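Local coordinates for small nuclear ribonucleoprotein homolog (Pyrobaculum aerophilum, PDB 1M5Q) that probably binds RNA as an Sm-like protein, assembling with thirteen further copies into a 14-mer toroid of beta sheet, at residues Gly10-Val15 against Val22-Leu27; Gln33-Leu38 against Ile54-Ile59. All coordinates share one frame; numbering follows the deposited sequence.

Contact 1: residues Gly10-Val15 against Val22-Leu27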
ATOM      1  N   GLY H  10       9.972  -1.226 -29.770  1.00 21.15           N
ATOM      2  CA  GLY H  10       9.821  -1.551 -31.181  1.00 20.39           C
ATOM      3  C   GLY H  10       9.773  -3.069 -31.405  1.00 23.46           C
ATOM      4  O   GLY H  10       9.463  -3.535 -32.499  1.00 22.41           O
ATOM      5  N   ARG H  11      10.077  -3.862 -30.376  1.00 22.69           N
ATOM      6  CA  ARG H  11      10.069  -5.302 -30.569  1.00 22.71           C
ATOM      7  C   ARG H  11       8.753  -5.846 -30.047  1.00 23.02           C
ATOM      8  O   ARG H  11       8.112  -5.257 -29.194  1.00 22.34           O
ATOM      9  CB  ARG H  11      11.230  -5.987 -29.825  1.00 22.73           C
ATOM     10  CG  ARG H  11      12.586  -5.357 -30.083  1.00 23.90           C
ATOM     11  CD  ARG H  11      13.029  -5.584 -31.515  1.00 23.83           C
ATOM     12  NE  ARG H  11      13.550  -6.936 -31.742  1.00 20.95           N
ATOM     13  CZ  ARG H  11      14.808  -7.316 -31.528  1.00 22.36           C
ATOM     14  NH1 ARG H  11      15.731  -6.474 -31.060  1.00 18.25           N
ATOM     15  NH2 ARG H  11      15.168  -8.547 -31.829  1.00 23.92           N
ATOM     16  N   GLU H  12       8.386  -6.997 -30.570  1.00 23.68           N
ATOM     17  CA  GLU H  12       7.161  -7.677 -30.235  1.00 26.62           C
ATOM     18  C   GLU H  12       7.276  -8.434 -28.926  1.00 24.13           C
ATOM     19  O   GLU H  12       8.221  -9.169 -28.700  1.00 21.87           O
ATOM     20  CB  GLU H  12       6.791  -8.660 -31.357  1.00 30.85           C
ATOM     21  CG  GLU H  12       5.509  -9.355 -31.038  1.00 37.93           C
ATOM     22  CD  GLU H  12       4.742  -9.835 -32.274  1.00 44.62           C
ATOM     23  OE1 GLU H  12       4.275  -8.988 -33.099  1.00 47.62           O
ATOM     24  OE2 GLU H  12       4.607 -11.071 -32.403  1.00 47.29           O
ATOM     25  N   VAL H  13       6.307  -8.217 -28.053  1.00 22.66           N
ATOM     26  CA  VAL H  13       6.286  -8.893 -26.769  1.00 22.27           C
ATOM     27  C   VAL H  13       4.851  -9.355 -26.598  1.00 21.99           C
ATOM     28  O   VAL H  13       3.949  -9.015 -27.395  1.00 23.16           O
ATOM     29  CB  VAL H  13       6.582  -7.926 -25.590  1.00 22.13           C
ATOM     30  CG1 VAL H  13       8.022  -7.263 -25.734  1.00 21.12           C
ATOM     31  CG2 VAL H  13       5.545  -6.847 -25.586  1.00 19.38           C
ATOM     32  N   GLN H  14       4.655 -10.126 -25.560  1.00 20.38           N
ATOM     33  CA  GLN H  14       3.338 -10.617 -25.176  1.00 21.34           C
ATOM     34  C   GLN H  14       3.147 -10.222 -23.697  1.00 21.56           C
ATOM     35  O   GLN H  14       4.065 -10.393 -22.878  1.00 21.97           O
ATOM     36  CB  GLN H  14       3.343 -12.123 -25.345  1.00 22.26           C
ATOM     37  CG  GLN H  14       2.535 -12.884 -24.426  1.00 24.86           C
ATOM     38  CD  GLN H  14       2.507 -14.351 -24.792  1.00 26.60           C
ATOM     39  OE1 GLN H  14       2.875 -15.227 -23.975  1.00 30.32           O
ATOM     40  NE2 GLN H  14       2.077 -14.640 -26.017  1.00 25.77           N
ATOM     41  N   VAL H  15       1.976  -9.697 -23.341  1.00 20.26           N
ATOM     42  CA  VAL H  15       1.721  -9.333 -21.961  1.00 20.26           C
ATOM     43  C   VAL H  15       0.533 -10.138 -21.442  1.00 19.56           C
ATOM     44  O   VAL H  15      -0.587 -10.070 -22.011  1.00 19.24           O
ATOM     45  CB  VAL H  15       1.421  -7.783 -21.813  1.00 22.44           C
ATOM     46  CG1 VAL H  15       1.314  -7.428 -20.356  1.00 19.31           C
ATOM     47  CG2 VAL H  15       2.571  -6.929 -22.456  1.00 21.93           C
ATOM     48  N   VAL H  22      -4.438 -12.062 -22.868  1.00 20.74           N
ATOM     49  CA  VAL H  22      -3.057 -12.066 -23.307  1.00 21.49           C
ATOM     50  C   VAL H  22      -2.936 -11.134 -24.510  1.00 22.21           C
ATOM     51  O   VAL H  22      -3.601 -11.381 -25.533  1.00 24.94           O
ATOM     52  CB  VAL H  22      -2.619 -13.514 -23.711  1.00 21.60           C
ATOM     53  CG1 VAL H  22      -1.192 -13.455 -24.270  1.00 22.74           C
ATOM     54  CG2 VAL H  22      -2.666 -14.466 -22.474  1.00 21.23           C
ATOM     55  N   TYR H  23      -2.165 -10.047 -24.430  1.00 20.65           N
ATOM     56  CA  TYR H  23      -2.021  -9.161 -25.599  1.00 20.25           C
ATOM     57  C   TYR H  23      -0.632  -9.262 -26.201  1.00 21.68           C
ATOM     58  O   TYR H  23       0.372  -9.214 -25.493  1.00 23.08           O
ATOM     59  CB  TYR H  23      -2.261  -7.665 -25.276  1.00 22.12           C
ATOM     60  CG  TYR H  23      -3.719  -7.296 -25.088  1.00 22.23           C
ATOM     61  CD1 TYR H  23      -4.473  -6.808 -26.153  1.00 23.50           C
ATOM     62  CD2 TYR H  23      -4.372  -7.622 -23.916  1.00 23.11           C
ATOM     63  CE1 TYR H  23      -5.855  -6.681 -26.044  1.00 26.02           C
ATOM     64  CE2 TYR H  23      -5.754  -7.511 -23.791  1.00 24.21           C
ATOM     65  CZ  TYR H  23      -6.489  -7.053 -24.866  1.00 25.51           C
ATOM     66  OH  TYR H  23      -7.859  -7.083 -24.804  1.00 24.24           O
ATOM     67  N   LYS H  24      -0.561  -9.330 -27.510  1.00 19.31           N
ATOM     68  CA  LYS H  24       0.719  -9.453 -28.154  1.00 22.83           C
ATOM     69  C   LYS H  24       0.869  -8.231 -29.065  1.00 22.73           C
ATOM     70  O   LYS H  24      -0.053  -7.890 -29.798  1.00 22.90           O
ATOM     71  CB  LYS H  24       0.733 -10.758 -28.964  1.00 24.97           C
ATOM     72  CG  LYS H  24       2.070 -11.067 -29.619  1.00 31.99           C
ATOM     73  CD  LYS H  24       2.090 -12.443 -30.353  1.00 36.18           C
ATOM     74  CE  LYS H  24       3.542 -12.891 -30.673  1.00 40.28           C
ATOM     75  NZ  LYS H  24       3.688 -14.029 -31.713  1.00 42.78           N
ATOM     76  N   GLY H  25       1.995  -7.539 -29.026  1.00 21.63           N
ATOM     77  CA  GLY H  25       2.121  -6.395 -29.924  1.00 22.38           C
ATOM     78  C   GLY H  25       3.501  -5.793 -29.789  1.00 21.34           C
ATOM     79  O   GLY H  25       4.333  -6.349 -29.102  1.00 23.41           O
ATOM     80  N   VAL H  26       3.721  -4.656 -30.420  1.00 20.21           N
ATOM     81  CA  VAL H  26       4.985  -3.991 -30.381  1.00 22.35           C
ATOM     82  C   VAL H  26       5.082  -3.185 -29.073  1.00 22.67           C
ATOM     83  O   VAL H  26       4.160  -2.457 -28.706  1.00 22.00           O
ATOM     84  CB  VAL H  26       5.184  -3.042 -31.627  1.00 24.39           C
ATOM     85  CG1 VAL H  26       6.498  -2.283 -31.487  1.00 25.91           C
ATOM     86  CG2 VAL H  26       5.259  -3.883 -32.938  1.00 24.08           C
ATOM     87  N   LEU H  27       6.183  -3.376 -28.349  1.00 21.46           N
ATOM     88  CA  LEU H  27       6.390  -2.628 -27.113  1.00 20.50           C
ATOM     89  C   LEU H  27       6.640  -1.183 -27.510  1.00 20.27           C
ATOM     90  O   LEU H  27       7.676  -0.826 -28.092  1.00 22.96           O
ATOM     91  CB  LEU H  27       7.613  -3.187 -26.359  1.00 20.50           C
ATOM     92  CG  LEU H  27       7.931  -2.403 -25.091  1.00 21.10           C
ATOM     93  CD1 LEU H  27       6.727  -2.552 -24.157  1.00 18.81           C
ATOM     94  CD2 LEU H  27       9.199  -2.949 -24.425  1.00 21.64           C
TER

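Contact 2: residues Gln33-Leu38 against Ile54-Ile59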
ATOM      1  N   GLN H  33       6.986   2.425 -13.288  1.00 19.74           N
ATOM      2  CA  GLN H  33       6.045   1.589 -12.549  1.00 20.10           C
ATOM      3  C   GLN H  33       5.657   0.360 -13.364  1.00 19.10           C
ATOM      4  O   GLN H  33       4.802  -0.401 -12.951  1.00 17.77           O
ATOM      5  CB  GLN H  33       4.786   2.413 -12.187  1.00 19.82           C
ATOM      6  CG  GLN H  33       5.107   3.498 -11.157  1.00 23.36           C
ATOM      7  CD  GLN H  33       3.930   4.389 -10.869  1.00 24.56           C
ATOM      8  OE1 GLN H  33       3.516   5.162 -11.725  1.00 25.50           O
ATOM      9  NE2 GLN H  33       3.384   4.287  -9.649  1.00 26.96           N
ATOM     10  N   LEU H  34       6.300   0.196 -14.511  1.00 19.58           N
ATOM     11  CA  LEU H  34       6.022  -0.922 -15.401  1.00 21.99           C
ATOM     12  C   LEU H  34       4.591  -0.933 -15.983  1.00 21.68           C
ATOM     13  O   LEU H  34       4.024  -1.996 -16.192  1.00 21.46           O
ATOM     14  CB  LEU H  34       6.327  -2.288 -14.741  1.00 19.08           C
ATOM     15  CG  LEU H  34       7.725  -2.931 -14.729  1.00 25.36           C
ATOM     16  CD1 LEU H  34       8.544  -2.537 -15.945  1.00 19.46           C
ATOM     17  CD2 LEU H  34       8.450  -2.638 -13.476  1.00 24.76           C
ATOM     18  N   ASN H  35       4.000   0.258 -16.168  1.00 21.42           N
ATOM     19  CA  ASN H  35       2.775   0.358 -16.950  1.00 19.97           C
ATOM     20  C   ASN H  35       3.376   0.119 -18.334  1.00 20.39           C
ATOM     21  O   ASN H  35       4.533   0.474 -18.608  1.00 20.04           O
ATOM     22  CB  ASN H  35       2.173   1.775 -16.946  1.00 19.93           C
ATOM     23  CG  ASN H  35       1.477   2.086 -15.627  1.00 22.93           C
ATOM     24  OD1 ASN H  35       0.651   1.284 -15.103  1.00 22.36           O
ATOM     25  ND2 ASN H  35       1.824   3.210 -15.066  1.00 21.85           N
ATOM     26  N   ILE H  36       2.583  -0.400 -19.235  1.00 19.37           N
ATOM     27  CA  ILE H  36       3.098  -0.730 -20.567  1.00 19.73           C
ATOM     28  C   ILE H  36       2.141  -0.232 -21.628  1.00 18.94           C
ATOM     29  O   ILE H  36       0.943  -0.355 -21.436  1.00 18.61           O
ATOM     30  CB  ILE H  36       3.110  -2.267 -20.780  1.00 21.56           C
ATOM     31  CG1 ILE H  36       4.013  -2.955 -19.716  1.00 20.53           C
ATOM     32  CG2 ILE H  36       3.507  -2.589 -22.275  1.00 20.36           C
ATOM     33  CD1 ILE H  36       5.436  -2.627 -19.933  1.00 21.87           C
ATOM     34  N   VAL H  37       2.663   0.346 -22.716  1.00 20.03           N
ATOM     35  CA  VAL H  37       1.802   0.694 -23.852  1.00 19.57           C
ATOM     36  C   VAL H  37       2.261  -0.236 -25.004  1.00 19.53           C
ATOM     37  O   VAL H  37       3.474  -0.371 -25.239  1.00 21.60           O
ATOM     38  CB  VAL H  37       1.963   2.169 -24.334  1.00 20.68           C
ATOM     39  CG1 VAL H  37       0.977   2.428 -25.552  1.00 20.83           C
ATOM     40  CG2 VAL H  37       1.627   3.136 -23.174  1.00 22.07           C
ATOM     41  N   LEU H  38       1.322  -0.942 -25.645  1.00 17.52           N
ATOM     42  CA  LEU H  38       1.618  -1.778 -26.812  1.00 18.78           C
ATOM     43  C   LEU H  38       0.994  -1.154 -28.063  1.00 18.90           C
ATOM     44  O   LEU H  38      -0.122  -0.585 -27.990  1.00 18.26           O
ATOM     45  CB  LEU H  38       1.027  -3.186 -26.706  1.00 18.39           C
ATOM     46  CG  LEU H  38       1.413  -4.087 -25.550  1.00 19.73           C
ATOM     47  CD1 LEU H  38       0.753  -5.445 -25.757  1.00 19.80           C
ATOM     48  CD2 LEU H  38       2.971  -4.232 -25.459  1.00 19.10           C
ATOM     49  N   ILE H  54      -1.732  -0.618 -20.781  1.00 16.75           N
ATOM     50  CA  ILE H  54      -1.901  -1.623 -19.739  1.00 17.17           C
ATOM     51  C   ILE H  54      -1.436  -1.190 -18.321  1.00 15.93           C
ATOM     52  O   ILE H  54      -0.245  -0.872 -18.115  1.00 16.45           O
ATOM     53  CB  ILE H  54      -1.123  -2.868 -20.185  1.00 17.32           C
ATOM     54  CG1 ILE H  54      -1.565  -3.255 -21.597  1.00 17.89           C
ATOM     55  CG2 ILE H  54      -1.266  -3.979 -19.191  1.00 15.74           C
ATOM     56  CD1 ILE H  54      -0.724  -4.391 -22.121  1.00 17.38           C
HETATM   57  N   MSE H  55      -2.364  -1.216 -17.360  1.00 16.39           N
HETATM   58  CA  MSE H  55      -2.094  -0.815 -15.953  1.00 17.42           C
HETATM   59  C   MSE H  55      -1.195  -1.876 -15.299  1.00 17.50           C
HETATM   60  O   MSE H  55      -1.492  -3.074 -15.336  1.00 17.69           O
HETATM   61  CB  MSE H  55      -3.429  -0.675 -15.199  1.00 19.98           C
HETATM   62  CG  MSE H  55      -4.437   0.250 -15.932  1.00 19.29           C
HETATM   63 SE   MSE H  55      -4.007   2.129 -15.655  0.89 26.65          SE
HETATM   64  CE  MSE H  55      -4.960   2.271 -13.900  1.00 21.24           C
ATOM     65  N   TYR H  56      -0.097  -1.440 -14.701  1.00 20.29           N
ATOM     66  CA  TYR H  56       0.889  -2.376 -14.111  1.00 21.61           C
ATOM     67  C   TYR H  56       0.310  -3.359 -13.109  1.00 20.33           C
ATOM     68  O   TYR H  56       0.674  -4.552 -13.101  1.00 19.20           O
ATOM     69  CB  TYR H  56       2.084  -1.589 -13.527  1.00 21.08           C
ATOM     70  CG  TYR H  56       1.803  -0.948 -12.193  1.00 23.41           C
ATOM     71  CD1 TYR H  56       1.850  -1.722 -11.018  1.00 25.14           C
ATOM     72  CD2 TYR H  56       1.433   0.396 -12.094  1.00 23.03           C
ATOM     73  CE1 TYR H  56       1.535  -1.176  -9.783  1.00 27.76           C
ATOM     74  CE2 TYR H  56       1.099   0.983 -10.839  1.00 24.08           C
ATOM     75  CZ  TYR H  56       1.166   0.175  -9.703  1.00 28.33           C
ATOM     76  OH  TYR H  56       0.914   0.674  -8.456  1.00 31.56           O
ATOM     77  N   ARG H  57      -0.653  -2.899 -12.317  1.00 18.92           N
ATOM     78  CA  ARG H  57      -1.238  -3.776 -11.301  1.00 18.90           C
ATOM     79  C   ARG H  57      -1.821  -5.103 -11.816  1.00 19.07           C
ATOM     80  O   ARG H  57      -1.941  -6.079 -11.044  1.00 17.46           O
ATOM     81  CB  ARG H  57      -2.340  -3.028 -10.538  1.00 25.37           C
ATOM     82  CG  ARG H  57      -1.856  -2.296  -9.299  1.00 32.78           C
ATOM     83  CD  ARG H  57      -2.993  -1.415  -8.707  1.00 37.35           C
ATOM     84  NE  ARG H  57      -2.993  -0.145  -9.429  1.00 41.25           N
ATOM     85  CZ  ARG H  57      -2.375   0.951  -8.994  1.00 40.37           C
ATOM     86  NH1 ARG H  57      -1.743   0.926  -7.829  1.00 39.00           N
ATOM     87  NH2 ARG H  57      -2.356   2.052  -9.746  1.00 40.53           N
ATOM     88  N   TYR H  58      -2.199  -5.137 -13.099  1.00 16.69           N
ATOM     89  CA  TYR H  58      -2.807  -6.341 -13.687  1.00 17.32           C
ATOM     90  C   TYR H  58      -1.896  -7.199 -14.558  1.00 17.42           C
ATOM     91  O   TYR H  58      -2.353  -8.234 -15.128  1.00 18.94           O
ATOM     92  CB  TYR H  58      -4.075  -5.933 -14.472  1.00 15.68           C
ATOM     93  CG  TYR H  58      -5.199  -5.562 -13.515  1.00 17.49           C
ATOM     94  CD1 TYR H  58      -5.433  -4.236 -13.158  1.00 18.36           C
ATOM     95  CD2 TYR H  58      -5.959  -6.557 -12.892  1.00 19.41           C
ATOM     96  CE1 TYR H  58      -6.401  -3.896 -12.212  1.00 19.03           C
ATOM     97  CE2 TYR H  58      -6.952  -6.239 -11.927  1.00 19.07           C
ATOM     98  CZ  TYR H  58      -7.158  -4.897 -11.599  1.00 18.55           C
ATOM     99  OH  TYR H  58      -8.120  -4.557 -10.691  1.00 17.04           O
ATOM    100  N   ILE H  59      -0.619  -6.805 -14.645  1.00 18.08           N
ATOM    101  CA  ILE H  59       0.347  -7.534 -15.468  1.00 16.72           C
ATOM    102  C   ILE H  59       0.991  -8.648 -14.681  1.00 19.23           C
ATOM    103  O   ILE H  59       1.633  -8.383 -13.630  1.00 16.81           O
ATOM    104  CB  ILE H  59       1.470  -6.615 -16.012  1.00 16.02           C
ATOM    105  CG1 ILE H  59       0.853  -5.489 -16.847  1.00 15.29           C
ATOM    106  CG2 ILE H  59       2.416  -7.430 -16.908  1.00 15.12           C
ATOM    107  CD1 ILE H  59       1.817  -4.397 -17.371  1.00 17.64           C
TER

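Contact 1: residues Gly10-Val15 against Val22-Leu27
Tyr23 O takes the N-H of Val15 at 2.7 Å, measured from Val15 N, and also receives a weaker CA-H...O contact from Gln14 CA. Val15 O answers by accepting Tyr23 N, which closes a hydrogen-bonded antiparallel pair. Two residues on, Val13 and Gly25 exchange a second pair of bonds. Arg11 O then receives Leu27 N at 2.8 Å, and Gly10 N donates almost straight (176°) to Leu27 O. This is the hairpin made by the first two strands of the bent, five-stranded Sm fold. Val13, Val15 and Tyr23 share its inner side, where they meet Leu38 of the third strand; across the hairpin Val13 CG1 lies 4.1 Å from Leu27 CB. Tyr23 OH reaches beyond the pair to hydrogen bond with Glu21 and Asn43, while its ring meets His61 of a neighbouring subunit edge-to-face.

The other side carries Glu12, Gln14, Lys24 and Val26. Lys24 runs out fully extended, CG anti to the backbone N (chi1 -176°), which carries its ammonium to the carboxylate of Glu12; NZ sits 3.2 Å from Glu12 OE2 in a salt bridge, though the exact place of that oxygen is doubtful. Farther along, Val22 CG1 lies against the aliphatic part of Gln14, 3.8 Å from its CG. At the far end Val26 CG1 presses on the backbone of Gly10, 3.4 Å from Gly10 C. Arg11 leaves its backbone on the side away from 22-27, and its guanidinium forms salt bridges to Glu66 of the same chain and to Glu91 of a neighbouring subunit.

Contact 2: residues Gln33-Leu38 against Ile54-Ile59
Asn35 OD1 accepts the backbone N-H of Tyr56 at 2.9 Å, with an N-H...O angle of 161° and the donor tilted slightly from the carbonyl plane. In the Sm fold this joins the turn leading into the third strand to the short 3-10 turn between the fourth and fifth; in Sm relatives these two loops line the RNA site, and a similar role here is plausible. With CG anti to its carbonyl carbon (chi1 -76°), the Asn35 side chain turns its OD1 in toward Tyr56, and CG meets the edge of the ring in plane. Asp31, in the same turn, accepts the backbone N-H of Asn35 through its carboxylate.

The tight part lies inward. Ile36 and Ile54 form an antiparallel hydrogen-bonded pair, the shorter bond running from Ile54 N to Ile36 O at 2.8 Å. Over it, Ile59 CD1 packs 3.5 Å from Ile36 CG1, and Ile54 CD1 reaches Leu38 CG at 4.1 Å. Beyond Ile54 the sheet runs on into a strand of a neighbouring subunit.

On the partly exposed side the side chains touch more loosely, Gln33 CB lying 3.9 Å from Tyr56 CD2, although the backbone comes close: Gln33 O sits 3.0 Å from Tyr56 CB, oblique to the ring. Between the two regions, Leu34 O is buried with no polar partner: its neighbours are Tyr56 CB at 3.3 Å and Ile59 CD1 at 3.5 Å.

In the fold
Along the chain the two contacts follow one another, the hairpin of contact 1 being complete before residue 33, and their centres lie 12 Å apart within one antiparallel sheet. Strands 22-30 and 36-42, one from each contact, are neighbours in it; strands 48-54 and 59-64, joined by the turn of contact 2, form its two edges. The bend of the sheet brings both contacts onto a shared hydrophobic interior, where Val15 CG1 touches Ile59 CG2 at 3.6 Å and Val13 CG2 touches Leu38 CD2 at 3.7 Å. Contact 1 pairs two inner strands, though some of its side chains also touch other subunits; contact 2 includes Ile54, where the sheet continues into a neighbouring copy of the toroid.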